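Local coordinates for Tlr1174 protein (Synechococcus elongatus, PDB 2OZT) that catalyses the dehydration of 2-succinyl-6-hydroxy-2,4-cyclohexadiene-1-carboxylate to 2-succinylbenzoate, a divalent-metal-dependent step on the route to phylloquinone, at residues M142-E147 / A177-A182; A149-L154 / A162-D167. One frame throughout, in Å; residues are numbered along the deposited sequence. Where two conformers were deposited one is given.

Contact 1. Residues M142-E147 / A177-A182; sequences MSPEEE and ANRWFA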
HETATM    1  N   MSE A 142     -11.983 -17.699   9.731  1.00 22.37           N
HETATM    2  CA  MSE A 142     -12.590 -18.953  10.226  1.00 24.68           C
HETATM    3  C   MSE A 142     -11.670 -19.511  11.300  1.00 23.42           C
HETATM    4  O   MSE A 142     -10.670 -18.886  11.643  1.00 24.89           O
HETATM    5  CB  MSE A 142     -12.748 -19.968   9.096  1.00 25.03           C
HETATM    6  CG  MSE A 142     -13.436 -19.412   7.846  1.00 31.16           C
HETATM    7 SE   MSE A 142     -13.675 -20.799   6.581  1.00 43.84          SE
HETATM    8  CE  MSE A 142     -11.999 -21.711   6.757  1.00 39.29           C
ATOM      9  N   SER A 143     -11.972 -20.692  11.841  1.00 23.40           N
ATOM     10  CA  SER A 143     -11.062 -21.304  12.821  1.00 22.74           C
ATOM     11  C   SER A 143      -9.732 -21.646  12.149  1.00 22.19           C
ATOM     12  O   SER A 143      -9.703 -21.872  10.938  1.00 21.37           O
ATOM     13  CB  SER A 143     -11.669 -22.572  13.440  1.00 23.50           C
ATOM     14  OG  SER A 143     -11.730 -23.601  12.478  1.00 24.24           O
ATOM     15  N   PRO A 144      -8.630 -21.689  12.908  1.00 21.50           N
ATOM     16  CA  PRO A 144      -7.366 -22.136  12.345  1.00 21.45           C
ATOM     17  C   PRO A 144      -7.426 -23.481  11.659  1.00 22.23           C
ATOM     18  O   PRO A 144      -6.830 -23.668  10.612  1.00 21.68           O
ATOM     19  CB  PRO A 144      -6.413 -22.165  13.565  1.00 22.25           C
ATOM     20  CG  PRO A 144      -6.959 -21.159  14.478  1.00 22.17           C
ATOM     21  CD  PRO A 144      -8.459 -21.170  14.284  1.00 22.66           C
ATOM     22  N   GLU A 145      -8.166 -24.428  12.232  1.00 22.01           N
ATOM     23  CA  GLU A 145      -8.172 -25.754  11.666  1.00 23.67           C
ATOM     24  C   GLU A 145      -8.888 -25.768  10.327  1.00 21.89           C
ATOM     25  O   GLU A 145      -8.456 -26.470   9.417  1.00 22.70           O
ATOM     26  CB  GLU A 145      -8.842 -26.742  12.618  1.00 24.37           C
ATOM     27  CG  GLU A 145      -8.060 -26.999  13.897  1.00 29.51           C
ATOM     28  CD  GLU A 145      -7.900 -25.774  14.809  1.00 34.67           C
ATOM     29  OE1 GLU A 145      -8.833 -24.914  14.908  1.00 33.40           O
ATOM     30  OE2 GLU A 145      -6.808 -25.681  15.431  1.00 38.11           O
ATOM     31  N   GLU A 146      -9.946 -24.974  10.209  1.00 21.74           N
ATOM     32  CA  GLU A 146     -10.687 -24.892   8.946  1.00 21.59           C
ATOM     33  C   GLU A 146      -9.825 -24.235   7.857  1.00 20.73           C
ATOM     34  O   GLU A 146      -9.759 -24.720   6.727  1.00 20.59           O
ATOM     35  CB  GLU A 146     -11.960 -24.094   9.117  1.00 23.13           C
ATOM     36  CG  GLU A 146     -13.066 -24.838   9.868  1.00 26.54           C
ATOM     37  CD  GLU A 146     -14.204 -23.903  10.181  1.00 29.37           C
ATOM     38  OE1 GLU A 146     -14.090 -23.114  11.142  1.00 33.64           O
ATOM     39  OE2 GLU A 146     -15.207 -23.928   9.439  1.00 31.92           O
ATOM     40  N   GLU A 147      -9.151 -23.156   8.236  1.00 19.07           N
ATOM     41  CA  GLU A 147      -8.271 -22.475   7.274  1.00 17.54           C
ATOM     42  C   GLU A 147      -7.085 -23.337   6.882  1.00 17.85           C
ATOM     43  O   GLU A 147      -6.651 -23.318   5.737  1.00 16.95           O
ATOM     44  CB  GLU A 147      -7.854 -21.090   7.805  1.00 17.56           C
ATOM     45  CG  GLU A 147      -9.046 -20.150   7.810  1.00 16.94           C
ATOM     46  CD  GLU A 147      -8.754 -18.752   8.351  1.00 15.28           C
ATOM     47  OE1 GLU A 147      -7.681 -18.594   8.981  1.00 15.68           O
ATOM     48  OE2 GLU A 147      -9.630 -17.875   8.179  1.00 17.74           O
ATOM     49  N   ALA A 177      -1.183 -17.396  16.760  1.00 17.63           N
ATOM     50  CA  ALA A 177      -0.112 -17.146  15.813  1.00 16.92           C
ATOM     51  C   ALA A 177       0.958 -18.213  15.963  1.00 17.26           C
ATOM     52  O   ALA A 177       1.453 -18.778  14.990  1.00 17.13           O
ATOM     53  CB  ALA A 177       0.497 -15.757  16.056  1.00 17.05           C
ATOM     54  N   ASN A 178       1.329 -18.500  17.206  1.00 17.93           N
ATOM     55  CA  ASN A 178       2.354 -19.489  17.428  0.50 18.11           C
ATOM     56  C   ASN A 178       1.985 -20.880  16.894  1.00 17.95           C
ATOM     57  O   ASN A 178       2.823 -21.552  16.282  1.00 18.21           O
ATOM     58  CB  ASN A 178       2.706 -19.514  18.901  0.50 18.11           C
ATOM     59  CG  ASN A 178       4.116 -19.894  19.118  0.50 19.65           C
ATOM     60  OD1 ASN A 178       4.985 -19.045  19.295  0.50 19.87           O
ATOM     61  ND2 ASN A 178       4.380 -21.182  19.060  0.50 21.29           N
ATOM     62  N   ARG A 179       0.718 -21.272  17.096  1.00 19.01           N
ATOM     63  CA  ARG A 179       0.236 -22.572  16.582  1.00 19.97           C
ATOM     64  C   ARG A 179       0.259 -22.585  15.043  1.00 19.22           C
ATOM     65  O   ARG A 179       0.670 -23.571  14.422  1.00 19.20           O
ATOM     66  CB  ARG A 179      -1.154 -22.880  17.114  1.00 21.21           C
ATOM     67  CG  ARG A 179      -1.135 -23.246  18.612  1.00 24.92           C
ATOM     68  CD  ARG A 179      -2.377 -24.063  19.042  1.00 28.33           C
ATOM     69  NE  ARG A 179      -3.621 -23.435  18.568  1.00 32.14           N
ATOM     70  CZ  ARG A 179      -4.175 -22.350  19.110  1.00 31.30           C
ATOM     71  NH1 ARG A 179      -3.624 -21.764  20.165  1.00 30.79           N
ATOM     72  NH2 ARG A 179      -5.295 -21.845  18.591  1.00 33.14           N
ATOM     73  N   TRP A 180      -0.125 -21.455  14.418  1.00 17.92           N
ATOM     74  CA  TRP A 180      -0.057 -21.331  12.966  1.00 17.70           C
ATOM     75  C   TRP A 180       1.351 -21.446  12.410  1.00 17.03           C
ATOM     76  O   TRP A 180       1.594 -22.145  11.422  1.00 17.49           O
ATOM     77  CB  TRP A 180      -0.629 -19.980  12.549  1.00 16.08           C
ATOM     78  CG  TRP A 180      -2.019 -20.031  11.967  1.00 16.25           C
ATOM     79  CD1 TRP A 180      -3.168 -19.620  12.561  1.00 16.73           C
ATOM     80  CD2 TRP A 180      -2.368 -20.452  10.649  1.00 15.81           C
ATOM     81  NE1 TRP A 180      -4.240 -19.765  11.683  1.00 16.99           N
ATOM     82  CE2 TRP A 180      -3.762 -20.273  10.505  1.00 16.01           C
ATOM     83  CE3 TRP A 180      -1.628 -20.932   9.566  1.00 16.99           C
ATOM     84  CZ2 TRP A 180      -4.443 -20.590   9.292  1.00 16.90           C
ATOM     85  CZ3 TRP A 180      -2.307 -21.275   8.389  1.00 17.18           C
ATOM     86  CH2 TRP A 180      -3.681 -21.063   8.256  1.00 17.83           C
ATOM     87  N   PHE A 181       2.311 -20.799  13.065  1.00 16.19           N
ATOM     88  CA  PHE A 181       3.666 -20.901  12.572  1.00 16.96           C
ATOM     89  C   PHE A 181       4.240 -22.304  12.723  1.00 17.23           C
ATOM     90  O   PHE A 181       5.022 -22.728  11.895  1.00 17.89           O
ATOM     91  CB  PHE A 181       4.568 -19.822  13.180  1.00 17.10           C
ATOM     92  CG  PHE A 181       4.330 -18.461  12.562  1.00 15.79           C
ATOM     93  CD1 PHE A 181       4.675 -18.246  11.235  1.00 14.97           C
ATOM     94  CD2 PHE A 181       3.756 -17.436  13.287  1.00 15.84           C
ATOM     95  CE1 PHE A 181       4.423 -17.007  10.632  1.00 16.22           C
ATOM     96  CE2 PHE A 181       3.506 -16.209  12.702  1.00 15.90           C
ATOM     97  CZ  PHE A 181       3.826 -16.004  11.369  1.00 15.82           C
ATOM     98  N   ALA A 182       3.799 -23.003  13.761  1.00 18.98           N
ATOM     99  CA  ALA A 182       4.262 -24.405  13.977  1.00 21.25           C
ATOM    100  C   ALA A 182       3.651 -25.284  12.886  1.00 22.52           C
ATOM    101  O   ALA A 182       4.351 -26.131  12.296  1.00 24.32           O
ATOM    102  CB  ALA A 182       3.880 -24.884  15.341  1.00 22.16           C
TER
HETATM  103  O   HOH W   1      -4.723 -24.396  16.096  1.00 37.61           O
HETATM  104  O   HOH W   2      -6.853 -18.482  11.644  1.00 19.17           O
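W180 reaches across from helix 174-187 to meet P144 and E147 in the first turn of helix 144-157. CB of P144 lies 3.7 Å from W180 NE1, while CB of E147 comes up to the ring edge, close to its plane, 3.8 Å from CZ2. The indole N-H does not bond directly to the other segment: a water accepts from W180 NE1 at 2.9 Å and donates to E147 OE1, so a buried tryptophan and a buried acid are joined through one molecule. Nearer the surface a second water, in the plane of the R179 guanidinium, accepts from NE and donates to E145 OE2. E147 runs extended beyond CG (chi2 179°), carrying its carboxylate back to the turn that leads into its own helix. There OE2 takes the N-H of M142, a selenomethionine, at 2.8 Å and also that of V141, and OE1 takes that of G140. S143 is the N-cap; its OG accepts from E146 N at 3.2 Å, and E146 OE1 receives both S143 N and OG. Proline suits this first-turn position, where a backbone N-H would have no helical carbonyl to bond. This capping box opens a barrel helix packed against its neighbour in the enolase-superfamily C-terminal domain.

Contact 2. Residues A149-L154 / A162-D167; sequences AILKAL and AKLRLD. With NA (sodium ion), chain D; PO4 (phosphate ion), chain B.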
ATOM      1  N   ALA A 149      -7.077 -26.605   6.660  1.00 19.99           N
ATOM      2  CA  ALA A 149      -7.581 -27.590   5.701  1.00 19.50           C
ATOM      3  C   ALA A 149      -7.770 -27.034   4.305  1.00 18.69           C
ATOM      4  O   ALA A 149      -7.366 -27.666   3.319  1.00 19.41           O
ATOM      5  CB  ALA A 149      -8.856 -28.234   6.221  1.00 20.53           C
ATOM      6  N   ILE A 150      -8.281 -25.793   4.238  1.00 18.03           N
ATOM      7  CA  ILE A 150      -8.406 -25.089   2.945  1.00 17.38           C
ATOM      8  C   ILE A 150      -7.007 -24.842   2.387  1.00 16.26           C
ATOM      9  O   ILE A 150      -6.746 -25.046   1.190  1.00 16.36           O
ATOM     10  CB  ILE A 150      -9.169 -23.794   3.090  1.00 16.99           C
ATOM     11  CG1 ILE A 150     -10.619 -24.077   3.513  1.00 17.42           C
ATOM     12  CG2 ILE A 150      -9.144 -23.027   1.757  1.00 17.55           C
ATOM     13  CD1 ILE A 150     -11.310 -22.873   4.071  1.00 19.02           C
ATOM     14  N   LEU A 151      -6.099 -24.406   3.259  1.00 16.09           N
ATOM     15  CA  LEU A 151      -4.753 -24.087   2.797  1.00 15.31           C
ATOM     16  C   LEU A 151      -4.050 -25.303   2.182  1.00 16.25           C
ATOM     17  O   LEU A 151      -3.390 -25.221   1.141  1.00 16.75           O
ATOM     18  CB  LEU A 151      -3.923 -23.520   3.965  1.00 15.57           C
ATOM     19  CG  LEU A 151      -2.513 -23.063   3.575  1.00 16.48           C
ATOM     20  CD1 LEU A 151      -2.434 -22.117   2.339  1.00 16.07           C
ATOM     21  CD2 LEU A 151      -1.858 -22.364   4.741  1.00 17.98           C
ATOM     22  N   LYS A 152      -4.210 -26.455   2.843  1.00 17.81           N
ATOM     23  CA  LYS A 152      -3.664 -27.696   2.325  1.00 19.23           C
ATOM     24  C   LYS A 152      -4.185 -27.973   0.886  1.00 17.95           C
ATOM     25  O   LYS A 152      -3.402 -28.318  -0.017  1.00 19.28           O
ATOM     26  CB  LYS A 152      -3.993 -28.855   3.299  1.00 21.35           C
ATOM     27  CG  LYS A 152      -3.465 -30.197   2.848  1.00 25.41           C
ATOM     28  CD  LYS A 152      -3.568 -31.198   4.024  1.00 30.06           C
ATOM     29  CE  LYS A 152      -3.374 -32.638   3.562  1.00 34.71           C
ATOM     30  NZ  LYS A 152      -2.015 -32.857   3.012  1.00 38.61           N
ATOM     31  N   ALA A 153      -5.485 -27.802   0.682  1.00 18.63           N
ATOM     32  CA  ALA A 153      -6.096 -28.014  -0.639  1.00 17.94           C
ATOM     33  C   ALA A 153      -5.620 -26.953  -1.650  1.00 17.46           C
ATOM     34  O   ALA A 153      -5.371 -27.261  -2.825  1.00 18.17           O
ATOM     35  CB  ALA A 153      -7.602 -27.984  -0.509  1.00 17.88           C
ATOM     36  N   LEU A 154      -5.499 -25.705  -1.177  1.00 16.55           N
ATOM     37  CA  LEU A 154      -5.081 -24.601  -2.057  1.00 16.60           C
ATOM     38  C   LEU A 154      -3.668 -24.814  -2.524  1.00 18.05           C
ATOM     39  O   LEU A 154      -3.356 -24.626  -3.722  1.00 17.69           O
ATOM     40  CB  LEU A 154      -5.262 -23.287  -1.291  1.00 16.38           C
ATOM     41  CG  LEU A 154      -4.822 -22.019  -2.034  1.00 16.17           C
ATOM     42  CD1 LEU A 154      -5.629 -21.799  -3.345  1.00 17.31           C
ATOM     43  CD2 LEU A 154      -4.942 -20.813  -1.103  1.00 16.90           C
ATOM     44  N   ALA A 162       3.392 -20.818  -8.597  1.00 14.30           N
ATOM     45  CA  ALA A 162       2.541 -19.950  -7.775  1.00 14.61           C
ATOM     46  C   ALA A 162       3.265 -19.491  -6.488  1.00 15.52           C
ATOM     47  O   ALA A 162       4.057 -20.229  -5.895  1.00 16.64           O
ATOM     48  CB  ALA A 162       1.192 -20.658  -7.429  1.00 15.03           C
ATOM     49  N   LYS A 163       2.906 -18.302  -6.027  1.00 15.57           N
ATOM     50  CA  LYS A 163       3.370 -17.808  -4.716  1.00 15.61           C
ATOM     51  C   LYS A 163       2.158 -17.341  -3.936  1.00 15.38           C
ATOM     52  O   LYS A 163       1.223 -16.825  -4.510  1.00 14.27           O
ATOM     53  CB  LYS A 163       4.342 -16.638  -4.888  1.00 16.99           C
ATOM     54  CG  LYS A 163       5.723 -17.045  -5.469  1.00 20.37           C
ATOM     55  CD  LYS A 163       6.537 -17.843  -4.411  1.00 29.75           C
ATOM     56  CE  LYS A 163       7.922 -18.241  -4.947  1.00 32.55           C
ATOM     57  NZ  LYS A 163       8.897 -17.103  -4.958  1.00 36.40           N
ATOM     58  N   LEU A 164       2.145 -17.561  -2.612  1.00 13.66           N
ATOM     59  CA  LEU A 164       0.974 -17.257  -1.805  1.00 13.90           C
ATOM     60  C   LEU A 164       1.367 -16.501  -0.532  1.00 14.60           C
ATOM     61  O   LEU A 164       2.305 -16.906   0.166  1.00 14.85           O
ATOM     62  CB  LEU A 164       0.309 -18.605  -1.446  1.00 14.82           C
ATOM     63  CG  LEU A 164      -0.901 -18.456  -0.556  1.00 15.06           C
ATOM     64  CD1 LEU A 164      -2.038 -17.632  -1.222  1.00 15.47           C
ATOM     65  CD2 LEU A 164      -1.335 -19.889  -0.165  1.00 17.89           C
ATOM     66  N   ARG A 165       0.692 -15.380  -0.299  1.00 12.57           N
ATOM     67  CA  ARG A 165       0.817 -14.573   0.922  1.00 13.34           C
ATOM     68  C   ARG A 165      -0.401 -14.836   1.785  1.00 13.84           C
ATOM     69  O   ARG A 165      -1.516 -14.965   1.239  1.00 14.65           O
ATOM     70  CB  ARG A 165       0.875 -13.073   0.527  1.00 13.37           C
ATOM     71  CG  ARG A 165       2.040 -12.700  -0.391  1.00 14.14           C
ATOM     72  CD  ARG A 165       1.783 -11.395  -1.085  1.00 14.21           C
ATOM     73  NE  ARG A 165       2.919 -11.131  -1.970  1.00 13.43           N
ATOM     74  CZ  ARG A 165       3.062 -10.007  -2.696  1.00 12.69           C
ATOM     75  NH1 ARG A 165       2.143  -9.037  -2.652  1.00 13.92           N
ATOM     76  NH2 ARG A 165       4.144  -9.877  -3.477  1.00 14.85           N
ATOM     77  N   LEU A 166      -0.214 -14.955   3.098  1.00 13.18           N
ATOM     78  CA  LEU A 166      -1.358 -15.159   3.990  1.00 13.70           C
ATOM     79  C   LEU A 166      -1.548 -13.896   4.812  1.00 14.28           C
ATOM     80  O   LEU A 166      -0.647 -13.537   5.572  1.00 16.17           O
ATOM     81  CB  LEU A 166      -1.105 -16.330   4.927  1.00 13.79           C
ATOM     82  CG  LEU A 166      -0.799 -17.635   4.210  1.00 14.31           C
ATOM     83  CD1 LEU A 166      -0.471 -18.733   5.269  1.00 18.41           C
ATOM     84  CD2 LEU A 166      -1.932 -18.042   3.294  1.00 14.71           C
ATOM     85  N   ASP A 167      -2.697 -13.243   4.722  1.00 13.44           N
ATOM     86  CA  ASP A 167      -2.876 -11.983   5.412  1.00 14.65           C
ATOM     87  C   ASP A 167      -3.814 -12.143   6.595  1.00 14.88           C
ATOM     88  O   ASP A 167      -5.020 -12.302   6.402  1.00 13.36           O
ATOM     89  CB  ASP A 167      -3.423 -10.948   4.424  1.00 15.84           C
ATOM     90  CG  ASP A 167      -3.348  -9.534   4.956  1.00 16.59           C
ATOM     91  OD1 ASP A 167      -2.929  -9.296   6.131  1.00 16.48           O
ATOM     92  OD2 ASP A 167      -3.697  -8.572   4.211  1.00 18.68           O
TER
HETATM   93 NA    NA D 701      -2.194  -6.942   6.692  1.00 25.98          NA
HETATM   94  P   PO4 B 601       6.562 -12.239  -5.536  1.00 26.40           P
HETATM   95  O1  PO4 B 601       5.838 -11.643  -6.702  1.00 27.63           O
HETATM   96  O2  PO4 B 601       6.185 -11.412  -4.356  1.00 25.75           O
HETATM   97  O3  PO4 B 601       6.049 -13.668  -5.348  1.00 27.11           O
HETATM   98  O4  PO4 B 601       8.074 -12.372  -5.515  1.00 25.55           O
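Helix 149-154 runs nearly antiparallel to strand 163-167, at 166° between their directions, with the two axes 11.9 Å apart at their closest. Leucine side chains from both elements fill the distance between the backbones. L151 sends one methyl to each of two strand residues: CD1 lies 3.5 Å from L164 CD2, a close methyl contact, and CD2 meets L166 CD1 at 3.9 Å, the two side chains reaching tip to tip. One turn further along the helix, L154 CD2 touches the same L164 methyl at 3.8 Å, so that CD2 of L164 is shared by two helical leucines. With CG anti to N (chi1 178°), L164 presents that methyl to both; L166, with CG beside N (chi1 -57°), brings CD1 to L151. Branched and wholly apolar, leucine suits a buried layer with no hydrogen bond across it. This is the return half of a beta-alpha-beta unit, strand 134-138, helix 144-157 and strand 163-167, in the TIM-barrel-like domain, where the helix packs outside the parallel strands. R165 and D167 point to the other side of the strand. The extended arm of R165 forms a salt bridge with E193, and its NH2 gives a hydrogen bond of 2.7 Å to phosphate O2 in the guanidinium plane; the phosphate probably came from the crystallisation liquor. At the strand's C-terminal end D167, a magnesium ligand, binds the sodium ion here through OD1 at 2.5 Å, with D221 and E222 as further ligands, while its OD2 pairs with K136.

How the contacts relate
Helix 144-157 takes part in both contacts: its first turn faces helix 174-187 in contact 1, and its middle lies against strand 163-167 in contact 2. All four touching residues of contact 2 are buried and meet through methyl groups alone, as expected between barrel strand and helix. Contact 1, farther from the chain's centre, is only partly buried and mixes apolar packing with waters and charged groups. The two adjoin directly, W180 CZ3 packing 3.8 Å from L151 CD2, so the indole that gives its N-H to a water in one contact packs against the leucine layer of the other. Contact 2 includes a metal ligand; contact 1 includes none.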